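Glutamate tRNA ligase (Elizabethkingia meningoseptica, PDB 6BRL) probably catalyses the ATP-dependent attachment of glutamate to its cognate tRNA as a class I aminoacyl-tRNA synthetase, and binds free glutamate. Local coordinates at residues R13-P18 with I47-D52; E51-Q56 with Y90-R95; H225-E230 with E252-S257. All blocks are in the same frame, centred on the assembly; numbering follows the deposited sequence.

Interaction 1: residues R13-P18 with I47-D52; sequences RVRFAP and ILRIED. With GLU (glutamic acid), chain B.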
loop_
_atom_site.group_PDB
_atom_site.type_symbol
_atom_site.label_atom_id
_atom_site.label_comp_id
_atom_site.label_asym_id
_atom_site.label_seq_id
_atom_site.Cartn_x
_atom_site.Cartn_y
_atom_site.Cartn_z
ATOM N N ARG A 13 -7.099 21.523 6.692
ATOM C CA ARG A 13 -5.690 21.152 6.580
ATOM C C ARG A 13 -5.470 19.813 7.281
ATOM O O ARG A 13 -5.819 19.666 8.461
ATOM C CB ARG A 13 -4.791 22.251 7.182
ATOM C CG ARG A 13 -4.759 23.559 6.354
ATOM C CD ARG A 13 -3.882 24.714 6.982
ATOM N NE ARG A 13 -2.521 24.282 7.374
ATOM C CZ ARG A 13 -1.490 24.182 6.531
ATOM N NH1 ARG A 13 -1.664 24.445 5.243
ATOM N NH2 ARG A 13 -0.292 23.775 6.956
ATOM N N VAL A 14 -4.916 18.827 6.554
ATOM C CA VAL A 14 -4.644 17.494 7.101
ATOM C C VAL A 14 -3.160 17.181 6.902
ATOM O O VAL A 14 -2.509 17.739 6.025
ATOM C CB VAL A 14 -5.511 16.394 6.437
ATOM C CG1 VAL A 14 -7.020 16.724 6.561
ATOM C CG2 VAL A 14 -5.134 16.227 4.996
ATOM N N ARG A 15 -2.632 16.269 7.711
ATOM C CA ARG A 15 -1.225 15.875 7.581
ATOM C C ARG A 15 -1.089 14.369 7.725
ATOM O O ARG A 15 -1.668 13.772 8.636
ATOM C CB ARG A 15 -0.313 16.562 8.611
ATOM C CG ARG A 15 -0.354 16.036 10.066
ATOM C CD ARG A 15 -1.727 16.171 10.780
ATOM N NE ARG A 15 -1.610 15.788 12.192
ATOM C CZ ARG A 15 -1.549 14.519 12.605
ATOM N NH1 ARG A 15 -1.614 13.509 11.712
ATOM N NH2 ARG A 15 -1.407 14.243 13.903
ATOM N N PHE A 16 -0.354 13.772 6.794
ATOM C CA PHE A 16 0.178 12.426 6.941
ATOM C C PHE A 16 1.491 12.566 7.705
ATOM O O PHE A 16 2.361 13.333 7.293
ATOM C CB PHE A 16 0.374 11.796 5.554
ATOM C CG PHE A 16 0.838 10.351 5.581
ATOM C CD1 PHE A 16 0.196 9.417 6.377
ATOM C CD2 PHE A 16 1.871 9.928 4.779
ATOM C CE1 PHE A 16 0.585 8.080 6.399
ATOM C CE2 PHE A 16 2.294 8.574 4.793
ATOM C CZ PHE A 16 1.654 7.655 5.604
ATOM N N ALA A 17 1.595 11.927 8.869
ATOM C CA ALA A 17 2.698 12.146 9.805
ATOM C C ALA A 17 3.408 10.833 10.139
ATOM O O ALA A 17 3.490 10.444 11.301
ATOM C CB ALA A 17 2.179 12.806 11.080
ATOM N N PRO A 18 3.909 10.106 9.151
ATOM C CA PRO A 18 4.594 8.854 9.474
ATOM C C PRO A 18 5.957 9.126 10.099
ATOM O O PRO A 18 6.645 10.103 9.763
ATOM C CB PRO A 18 4.755 8.173 8.110
ATOM C CG PRO A 18 5.118 9.348 7.208
ATOM C CD PRO A 18 4.145 10.504 7.753
ATOM N N ILE A 47 -0.535 17.891 3.984
ATOM C CA ILE A 47 0.801 18.161 4.504
ATOM C C ILE A 47 1.474 16.827 4.787
ATOM O O ILE A 47 0.811 15.898 5.261
ATOM C CB ILE A 47 0.724 19.015 5.790
ATOM C CG1 ILE A 47 0.328 20.450 5.470
ATOM C CG2 ILE A 47 2.056 18.956 6.548
ATOM C CD1 ILE A 47 -1.157 20.707 5.394
ATOM N N LEU A 48 2.789 16.722 4.500
ATOM C CA LEU A 48 3.590 15.589 4.969
ATOM C C LEU A 48 4.523 16.103 6.071
ATOM O O LEU A 48 5.321 17.015 5.818
ATOM C CB LEU A 48 4.416 14.981 3.826
ATOM C CG LEU A 48 5.449 13.953 4.322
ATOM C CD1 LEU A 48 4.706 12.750 4.914
ATOM C CD2 LEU A 48 6.347 13.472 3.194
ATOM N N ARG A 49 4.421 15.535 7.283
ATOM C CA ARG A 49 5.324 15.863 8.385
ATOM C C ARG A 49 6.093 14.605 8.770
ATOM O O ARG A 49 5.490 13.547 9.008
ATOM C CB ARG A 49 4.552 16.421 9.608
ATOM C CG ARG A 49 5.502 16.855 10.798
ATOM C CD ARG A 49 4.730 17.563 11.946
ATOM N NE ARG A 49 3.817 16.666 12.666
ATOM C CZ ARG A 49 2.535 16.946 12.929
ATOM N NH1 ARG A 49 1.995 18.114 12.562
ATOM N NH2 ARG A 49 1.793 16.082 13.606
ATOM N N ILE A 50 7.414 14.691 8.790
ATOM C CA ILE A 50 8.237 13.517 9.100
ATOM C C ILE A 50 8.491 13.493 10.605
ATOM O O ILE A 50 9.105 14.420 11.148
ATOM C CB ILE A 50 9.558 13.531 8.316
ATOM C CG1 ILE A 50 9.292 13.324 6.834
ATOM C CG2 ILE A 50 10.477 12.381 8.779
ATOM C CD1 ILE A 50 8.769 11.922 6.509
ATOM N N GLU A 51 8.068 12.407 11.271
ATOM C CA GLU A 51 7.990 12.369 12.744
ATOM C C GLU A 51 9.195 11.598 13.273
ATOM O O GLU A 51 9.130 10.425 13.643
ATOM C CB GLU A 51 6.652 11.800 13.193
ATOM C CG GLU A 51 5.572 12.838 12.816
ATOM C CD GLU A 51 4.497 13.077 13.863
ATOM O OE1 GLU A 51 4.315 12.265 14.778
ATOM O OE2 GLU A 51 3.773 14.075 13.745
ATOM N N ASP A 52 10.332 12.272 13.261
ATOM C CA ASP A 52 11.607 11.592 13.469
ATOM C C ASP A 52 12.227 12.004 14.802
ATOM O O ASP A 52 13.424 12.270 14.878
ATOM C CB ASP A 52 12.566 11.871 12.306
ATOM C CG ASP A 52 12.852 13.378 12.115
ATOM O OD1 ASP A 52 12.064 14.203 12.588
ATOM O OD2 ASP A 52 13.877 13.748 11.520
HETATM N N GLU B . 4.112 9.434 13.953
HETATM C CA GLU B . 2.774 8.850 14.128
HETATM C C GLU B . 2.614 7.520 13.349
HETATM O O GLU B . 1.605 6.792 13.473
HETATM C CB GLU B . 1.701 9.858 13.698
HETATM C CG GLU B . 0.323 9.597 14.275
HETATM C CD GLU B . -0.619 10.762 14.029
HETATM O OE1 GLU B . -0.889 11.527 15.015
HETATM O OE2 GLU B . -1.051 10.910 12.849
HETATM O OXT GLU B . 3.519 7.137 12.582
#

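Interaction 2: residues E51-Q56 with Y90-R95; sequences EDTDTQ and YRQSER. With GLU (glutamic acid), chain B.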
loop_
_atom_site.group_PDB
_atom_site.type_symbol
_atom_site.label_atom_id
_atom_site.label_comp_id
_atom_site.label_asym_id
_atom_site.label_seq_id
_atom_site.Cartn_x
_atom_site.Cartn_y
_atom_site.Cartn_z
ATOM N N GLU A 51 8.068 12.407 11.271
ATOM C CA GLU A 51 7.990 12.369 12.744
ATOM C C GLU A 51 9.195 11.598 13.273
ATOM O O GLU A 51 9.130 10.425 13.643
ATOM C CB GLU A 51 6.652 11.800 13.193
ATOM C CG GLU A 51 5.572 12.838 12.816
ATOM C CD GLU A 51 4.497 13.077 13.863
ATOM O OE1 GLU A 51 4.315 12.265 14.778
ATOM O OE2 GLU A 51 3.773 14.075 13.745
ATOM N N ASP A 52 10.332 12.272 13.261
ATOM C CA ASP A 52 11.607 11.592 13.469
ATOM C C ASP A 52 12.227 12.004 14.802
ATOM O O ASP A 52 13.424 12.270 14.878
ATOM C CB ASP A 52 12.566 11.871 12.306
ATOM C CG ASP A 52 12.852 13.378 12.115
ATOM O OD1 ASP A 52 12.064 14.203 12.588
ATOM O OD2 ASP A 52 13.877 13.748 11.520
ATOM N N THR A 53 11.411 12.108 15.861
ATOM C CA THR A 53 11.951 12.512 17.160
ATOM C C THR A 53 12.679 11.377 17.875
ATOM O O THR A 53 13.507 11.647 18.752
ATOM C CB THR A 53 10.848 13.042 18.091
ATOM O OG1 THR A 53 9.837 12.041 18.267
ATOM C CG2 THR A 53 10.205 14.341 17.561
ATOM N N ASP A 54 12.396 10.123 17.532
ATOM C CA ASP A 54 13.031 8.971 18.187
ATOM C C ASP A 54 14.182 8.488 17.312
ATOM O O ASP A 54 14.009 7.658 16.419
ATOM C CB ASP A 54 12.028 7.862 18.444
ATOM C CG ASP A 54 12.608 6.745 19.300
ATOM O OD1 ASP A 54 13.858 6.629 19.371
ATOM O OD2 ASP A 54 11.820 5.977 19.885
ATOM N N THR A 55 15.386 8.957 17.627
ATOM C CA THR A 55 16.515 8.691 16.750
ATOM C C THR A 55 16.892 7.208 16.719
ATOM O O THR A 55 17.397 6.729 15.703
ATOM C CB THR A 55 17.701 9.568 17.174
ATOM O OG1 THR A 55 17.220 10.887 17.454
ATOM C CG2 THR A 55 18.743 9.668 16.081
ATOM N N GLN A 56 16.651 6.461 17.801
ATOM C CA GLN A 56 17.072 5.056 17.847
ATOM C C GLN A 56 16.172 4.126 17.025
ATOM O O GLN A 56 16.621 3.048 16.626
ATOM C CB GLN A 56 17.144 4.569 19.304
ATOM N N TYR A 90 9.571 20.751 8.090
ATOM C CA TYR A 90 8.563 19.705 8.184
ATOM C C TYR A 90 9.105 18.385 8.729
ATOM O O TYR A 90 8.371 17.391 8.744
ATOM C CB TYR A 90 7.873 19.500 6.821
ATOM C CG TYR A 90 6.940 20.655 6.490
ATOM C CD1 TYR A 90 7.415 21.771 5.810
ATOM C CD2 TYR A 90 5.606 20.653 6.904
ATOM C CE1 TYR A 90 6.577 22.869 5.517
ATOM C CE2 TYR A 90 4.742 21.753 6.600
ATOM C CZ TYR A 90 5.247 22.854 5.914
ATOM O OH TYR A 90 4.457 23.947 5.606
ATOM N N ARG A 91 10.356 18.350 9.180
ATOM C CA ARG A 91 10.882 17.244 9.989
ATOM C C ARG A 91 10.899 17.681 11.451
ATOM O O ARG A 91 11.442 18.735 11.771
ATOM C CB ARG A 91 12.306 16.884 9.577
ATOM C CG ARG A 91 12.471 16.504 8.136
ATOM C CD ARG A 91 13.863 15.849 7.902
ATOM N NE ARG A 91 13.976 15.481 6.492
ATOM C CZ ARG A 91 14.486 16.269 5.550
ATOM N NH1 ARG A 91 14.990 17.461 5.865
ATOM N NH2 ARG A 91 14.509 15.870 4.292
ATOM N N GLN A 92 10.379 16.848 12.340
ATOM C CA GLN A 92 10.325 17.242 13.740
ATOM C C GLN A 92 11.716 17.345 14.370
ATOM O O GLN A 92 11.919 18.155 15.287
ATOM C CB GLN A 92 9.438 16.259 14.508
ATOM C CG GLN A 92 7.926 16.298 14.052
ATOM C CD GLN A 92 7.054 15.446 14.966
ATOM O OE1 GLN A 92 7.428 14.326 15.284
ATOM N NE2 GLN A 92 5.908 15.976 15.395
ATOM N N SER A 93 12.689 16.573 13.881
ATOM C CA SER A 93 14.044 16.719 14.401
ATOM C C SER A 93 14.596 18.130 14.193
ATOM O O SER A 93 15.547 18.524 14.880
ATOM C CB SER A 93 14.998 15.699 13.742
ATOM O OG SER A 93 15.065 15.929 12.342
ATOM N N GLU A 94 14.039 18.895 13.258
ATOM C CA GLU A 94 14.535 20.238 12.954
ATOM C C GLU A 94 13.739 21.343 13.662
ATOM O O GLU A 94 13.949 22.527 13.381
ATOM C CB GLU A 94 14.537 20.442 11.430
ATOM C CG GLU A 94 15.433 19.409 10.707
ATOM C CD GLU A 94 15.369 19.513 9.199
ATOM O OE1 GLU A 94 14.748 20.465 8.697
ATOM O OE2 GLU A 94 15.931 18.637 8.514
ATOM N N ARG A 95 12.863 20.982 14.598
ATOM C CA ARG A 95 11.924 21.906 15.232
ATOM C C ARG A 95 12.198 22.084 16.726
ATOM O O ARG A 95 11.303 22.504 17.467
ATOM C CB ARG A 95 10.482 21.411 15.001
ATOM C CG ARG A 95 10.068 21.477 13.523
ATOM C CD ARG A 95 8.707 20.879 13.280
ATOM N NE ARG A 95 7.593 21.662 13.799
ATOM C CZ ARG A 95 7.063 22.738 13.214
ATOM N NH1 ARG A 95 7.596 23.251 12.096
ATOM N NH2 ARG A 95 6.007 23.332 13.786
HETATM N N GLU B . 4.112 9.434 13.953
HETATM C CA GLU B . 2.774 8.850 14.128
HETATM C C GLU B . 2.614 7.520 13.349
HETATM O O GLU B . 1.605 6.792 13.473
HETATM C CB GLU B . 1.701 9.858 13.698
HETATM C CG GLU B . 0.323 9.597 14.275
HETATM C CD GLU B . -0.619 10.762 14.029
HETATM O OE1 GLU B . -0.889 11.527 15.015
HETATM O OE2 GLU B . -1.051 10.910 12.849
HETATM O OXT GLU B . 3.519 7.137 12.582
HETATM O O HOH W 1 7.225 12.397 17.338
#

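Interaction 3: residues H225-E230 with E252-S257; sequences HVIRGE and EFAHLS. With GLU (glutamic acid), chain B; EDO (1,2-ethanediol), chain C.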
loop_
_atom_site.group_PDB
_atom_site.type_symbol
_atom_site.label_atom_id
_atom_site.label_comp_id
_atom_site.label_asym_id
_atom_site.label_seq_id
_atom_site.Cartn_x
_atom_site.Cartn_y
_atom_site.Cartn_z
ATOM N N HIS A 225 -8.093 18.617 10.858
ATOM C CA HIS A 225 -8.596 17.254 10.986
ATOM C C HIS A 225 -7.420 16.283 11.054
ATOM O O HIS A 225 -6.591 16.245 10.134
ATOM C CB HIS A 225 -9.517 16.903 9.801
ATOM C CG HIS A 225 -10.763 17.742 9.726
ATOM N ND1 HIS A 225 -10.754 19.051 9.296
ATOM C CD2 HIS A 225 -12.059 17.450 10.005
ATOM C CE1 HIS A 225 -11.988 19.535 9.319
ATOM N NE2 HIS A 225 -12.796 18.588 9.764
ATOM N N VAL A 226 -7.365 15.495 12.124
ATOM C CA VAL A 226 -6.331 14.493 12.342
ATOM C C VAL A 226 -6.956 13.150 11.995
ATOM O O VAL A 226 -7.893 12.699 12.665
ATOM C CB VAL A 226 -5.823 14.503 13.789
ATOM C CG1 VAL A 226 -4.864 13.332 14.058
ATOM C CG2 VAL A 226 -5.154 15.887 14.144
ATOM N N ILE A 227 -6.457 12.514 10.944
ATOM C CA ILE A 227 -6.941 11.197 10.508
ATOM C C ILE A 227 -5.801 10.207 10.719
ATOM O O ILE A 227 -4.730 10.358 10.122
ATOM C CB ILE A 227 -7.388 11.228 9.037
ATOM C CG1 ILE A 227 -8.473 12.284 8.817
ATOM C CG2 ILE A 227 -7.804 9.798 8.508
ATOM C CD1 ILE A 227 -8.667 12.629 7.338
ATOM N N ARG A 228 -6.012 9.205 11.566
ATOM C CA ARG A 228 -4.948 8.254 11.867
ATOM C C ARG A 228 -5.567 6.921 12.260
ATOM O O ARG A 228 -6.794 6.795 12.378
ATOM C CB ARG A 228 -4.032 8.788 12.973
ATOM C CG ARG A 228 -4.784 9.048 14.238
ATOM C CD ARG A 228 -3.914 9.889 15.180
ATOM N NE ARG A 228 -4.556 10.032 16.486
ATOM C CZ ARG A 228 -4.177 10.935 17.392
ATOM N NH1 ARG A 228 -3.173 11.771 17.101
ATOM N NH2 ARG A 228 -4.788 11.002 18.576
ATOM N N GLY A 229 -4.706 5.914 12.459
ATOM C CA GLY A 229 -5.184 4.586 12.819
ATOM C C GLY A 229 -5.662 4.491 14.267
ATOM O O GLY A 229 -5.237 5.230 15.180
ATOM N N GLU A 230 -6.515 3.496 14.495
ATOM C CA GLU A 230 -7.079 3.259 15.825
ATOM C C GLU A 230 -6.040 2.882 16.872
ATOM O O GLU A 230 -6.359 2.899 18.060
ATOM C CB GLU A 230 -8.133 2.157 15.766
ATOM C CG GLU A 230 -7.573 0.784 15.390
ATOM C CD GLU A 230 -8.613 -0.329 15.499
ATOM O OE1 GLU A 230 -9.482 -0.253 16.375
ATOM O OE2 GLU A 230 -8.564 -1.289 14.713
ATOM N N GLU A 252 -10.411 18.248 14.950
ATOM C CA GLU A 252 -11.288 17.078 14.906
ATOM C C GLU A 252 -10.431 15.834 14.669
ATOM O O GLU A 252 -9.337 15.934 14.125
ATOM C CB GLU A 252 -12.352 17.254 13.804
ATOM C CG GLU A 252 -13.295 18.456 14.114
ATOM C CD GLU A 252 -14.457 18.489 13.154
ATOM O OE1 GLU A 252 -15.184 17.481 13.088
ATOM O OE2 GLU A 252 -14.594 19.485 12.423
ATOM N N PHE A 253 -10.920 14.665 15.114
ATOM C CA PHE A 253 -10.206 13.394 14.967
ATOM C C PHE A 253 -11.064 12.378 14.229
ATOM O O PHE A 253 -12.292 12.348 14.397
ATOM C CB PHE A 253 -9.801 12.793 16.328
ATOM C CG PHE A 253 -8.792 13.642 17.086
ATOM C CD1 PHE A 253 -9.207 14.740 17.865
ATOM C CD2 PHE A 253 -7.441 13.349 17.004
ATOM C CE1 PHE A 253 -8.262 15.514 18.561
ATOM C CE2 PHE A 253 -6.485 14.112 17.672
ATOM C CZ PHE A 253 -6.891 15.197 18.458
ATOM N N ALA A 254 -10.399 11.528 13.428
ATOM C CA ALA A 254 -11.044 10.378 12.779
ATOM C C ALA A 254 -10.110 9.185 12.901
ATOM O O ALA A 254 -8.984 9.244 12.401
ATOM C CB ALA A 254 -11.329 10.649 11.299
ATOM N N HIS A 255 -10.536 8.112 13.569
ATOM C CA HIS A 255 -9.628 6.983 13.802
ATOM C C HIS A 255 -10.055 5.804 12.943
ATOM O O HIS A 255 -11.169 5.307 13.108
ATOM C CB HIS A 255 -9.591 6.587 15.281
ATOM C CG HIS A 255 -8.733 7.503 16.108
ATOM N ND1 HIS A 255 -9.173 8.741 16.541
ATOM C CD2 HIS A 255 -7.435 7.405 16.494
ATOM C CE1 HIS A 255 -8.191 9.349 17.192
ATOM N NE2 HIS A 255 -7.119 8.566 17.169
ATOM N N LEU A 256 -9.150 5.331 12.072
ATOM C CA LEU A 256 -9.435 4.252 11.119
ATOM C C LEU A 256 -9.155 2.881 11.731
ATOM O O LEU A 256 -8.095 2.667 12.327
ATOM C CB LEU A 256 -8.576 4.439 9.866
ATOM C CG LEU A 256 -8.742 5.807 9.166
ATOM C CD1 LEU A 256 -7.638 6.060 8.102
ATOM C CD2 LEU A 256 -10.117 5.792 8.511
ATOM N N SER A 257 -10.087 1.954 11.571
ATOM C CA SER A 257 -9.872 0.601 12.072
ATOM C C SER A 257 -8.834 -0.140 11.224
ATOM O O SER A 257 -8.745 0.044 10.008
ATOM C CB SER A 257 -11.173 -0.182 12.084
ATOM O OG SER A 257 -12.105 0.449 12.917
HETATM N N GLU B . 4.112 9.434 13.953
HETATM C CA GLU B . 2.774 8.850 14.128
HETATM C C GLU B . 2.614 7.520 13.349
HETATM O O GLU B . 1.605 6.792 13.473
HETATM C CB GLU B . 1.701 9.858 13.698
HETATM C CG GLU B . 0.323 9.597 14.275
HETATM C CD GLU B . -0.619 10.762 14.029
HETATM O OE1 GLU B . -0.889 11.527 15.015
HETATM O OE2 GLU B . -1.051 10.910 12.849
HETATM O OXT GLU B . 3.519 7.137 12.582
HETATM C C1 EDO C . -11.527 2.061 8.404
HETATM O O1 EDO C . -12.179 2.543 9.602
HETATM C C2 EDO C . -12.326 0.910 7.797
HETATM O O2 EDO C . -12.317 -0.262 8.628
#

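Interaction 1: residues R13-P18 with I47-D52
Arg15 pairs in parallel with Ile47, and Phe16 with Leu48, in a beta-alpha-beta unit of the class I catalytic domain, where helix 26-41 links strands 13-16 and 45-48. Ile47 N donates to Val14 O and Phe16 N to Ile47 O; the ladder continues beyond strand 45-48, with Arg49 N on Phe16 O and Glu51 N on Pro18 O. Arg15 CG lies over a face of the Arg49 guanidinium, 4.0 Å from Arg49 NH1, and the two guanidinium planes stand 78° apart. Asp218 forms salt bridges to both arginines, which should ease their proximity (Arg15 NE to Arg49 NH2, 3.7 Å). A bend at chi2 (-62°) turns Arg15 to meet the ligand carboxylate with NH1 on its OE2 (2.9 Å) and NH2 on its OE1 (3.0 Å). Arg49 grips Glu51 OE2 side-on through NE and NH2, each at 2.8 Å. With OE2 so held, Glu51 OE1 accepts from the ligand N (3.0 Å) and from Asn214, while Ala17 O accepts from the same ligand nitrogen. On the face carrying Phe16, Leu48 CD1 packs on Phe16 CD2 and, at 3.7 Å, Pro18 CD. A substrate held beyond the C-terminal ends of adjacent parallel strands is typical of the Rossmann-type fold of class I synthetases.

Interaction 2: residues E51-Q56 with Y90-R95
Glu51 and Gln92 stack flat group on flat group where the loop after strand 45-48 of the class I catalytic domain meets the short 3-10 turn that begins at Gln92, just ahead of helix 96-107. The Gln92 amide and Glu51 carboxylate planes are only 19° apart, with CD of Gln92 3.7 Å from CD of Glu51. Gln92 OE1 extends along the Glu51 chain and comes within 3.3 Å of its CA. Gln92 NE2 is equally near Glu51 OE2 (3.3 Å), but the angle is poor for a hydrogen bond; NE2 donates instead to Asp217, and OE2 belongs to Arg49. The amide therefore lies against the carboxylate that receives the ligand's amino group, and probably helps to position it.

Asp52 presents its carboxylate to Ser93 quite differently, oxygen by oxygen. OD1 accepts from Ser93 N at 2.8 Å and OD2 from Ser93 OG at 2.6 Å, both on the syn side and about 30° out of the carboxylate plane. The hydroxyl can take part because chi1 of Ser93 (62°) places OG between the backbone N and the carbonyl carbon, so that N and OG face the same group. Asp52 also lies along the CB of Arg91, whose guanidinium leads away to salt bridges with Glu94 and Glu63.

Thr53 adds a contact to the Gln92 chain. Its methyl CG2 rests 3.7 Å from Gln92 CB, and one water spans the polar ends, 2.8 Å from Thr53 OG1 and donating to Gln92 OE1 at 2.8 Å.

Interaction 3: residues H225-E230 with E252-S257
Arg228 and His255 are bridge partners on two parallel strands, 225-229 and 252-256, whose axes diverge by 21°; their side chains run side by side from the same face of the sheet. The ladder consists of Val226 N to Glu252 O, Ala254 N to Val226 O, Arg228 N to Ala254 O, Leu256 N to Arg228 O and, at the end of the strand, Glu230 N to Leu256 O. Arg228 carries its side chain from this ladder to the bound glutamate. CB lies 3.7 Å from the ligand OE2; chi1 of 60° then sets CG between the backbone N and the carbonyl carbon, 3.8 Å from CD2 of His255. The extended chain then brings CD to 3.4 Å from the ligand OE1. NE comes 3.0 Å from NE2 of His255, whose ring plane makes 66° with the guanidinium. At the tip NH1 donates to the ligand OE1 (3.1 Å), whereas NH2 turns toward Phe253, 3.7 Å from its CE2, and donates to His239. Phe253 thus covers part of one guanidinium face. His255 is itself held by Asp183 at ND1, and its CD2 approaches Gly229 O at 3.4 Å; lying beside NE of the ligand-binding Arg228, it is probably a second-shell residue of the glutamate site.

Ile227 CG2 meets Leu256 CD1 at 3.8 Å on the other face, where helix 26-41 packs through Asp35, Thr31 and Tyr34. Asp218 and Tyr210 of helix 210-220 touch Val226 and Arg228. Strand 13-16 flanks the pair, with Val14 against His225 and Arg15 against Val226.

How the interactions relate
From the N terminus, interaction 1 closes first, bringing 47-52 back beside 13-18 after helix 26-41. Interaction 2 starts on Glu51 and Asp52, where interaction 1 ends, and closes the next loop, around helix 62-73. Interaction 3 follows later with helix 236-246 between its strands. The three loops run in succession, without nesting or crossing. Ile50 ties the first two contacts together through probable backbone hydrogen bonds to Tyr90 and Gln92. Arg15 packing on Val226, and Val14 on His225, joins interaction 1 to interaction 3. Interactions 2 and 3 stay about 8 Å apart at their nearest atoms, yet all three touch the bound glutamate.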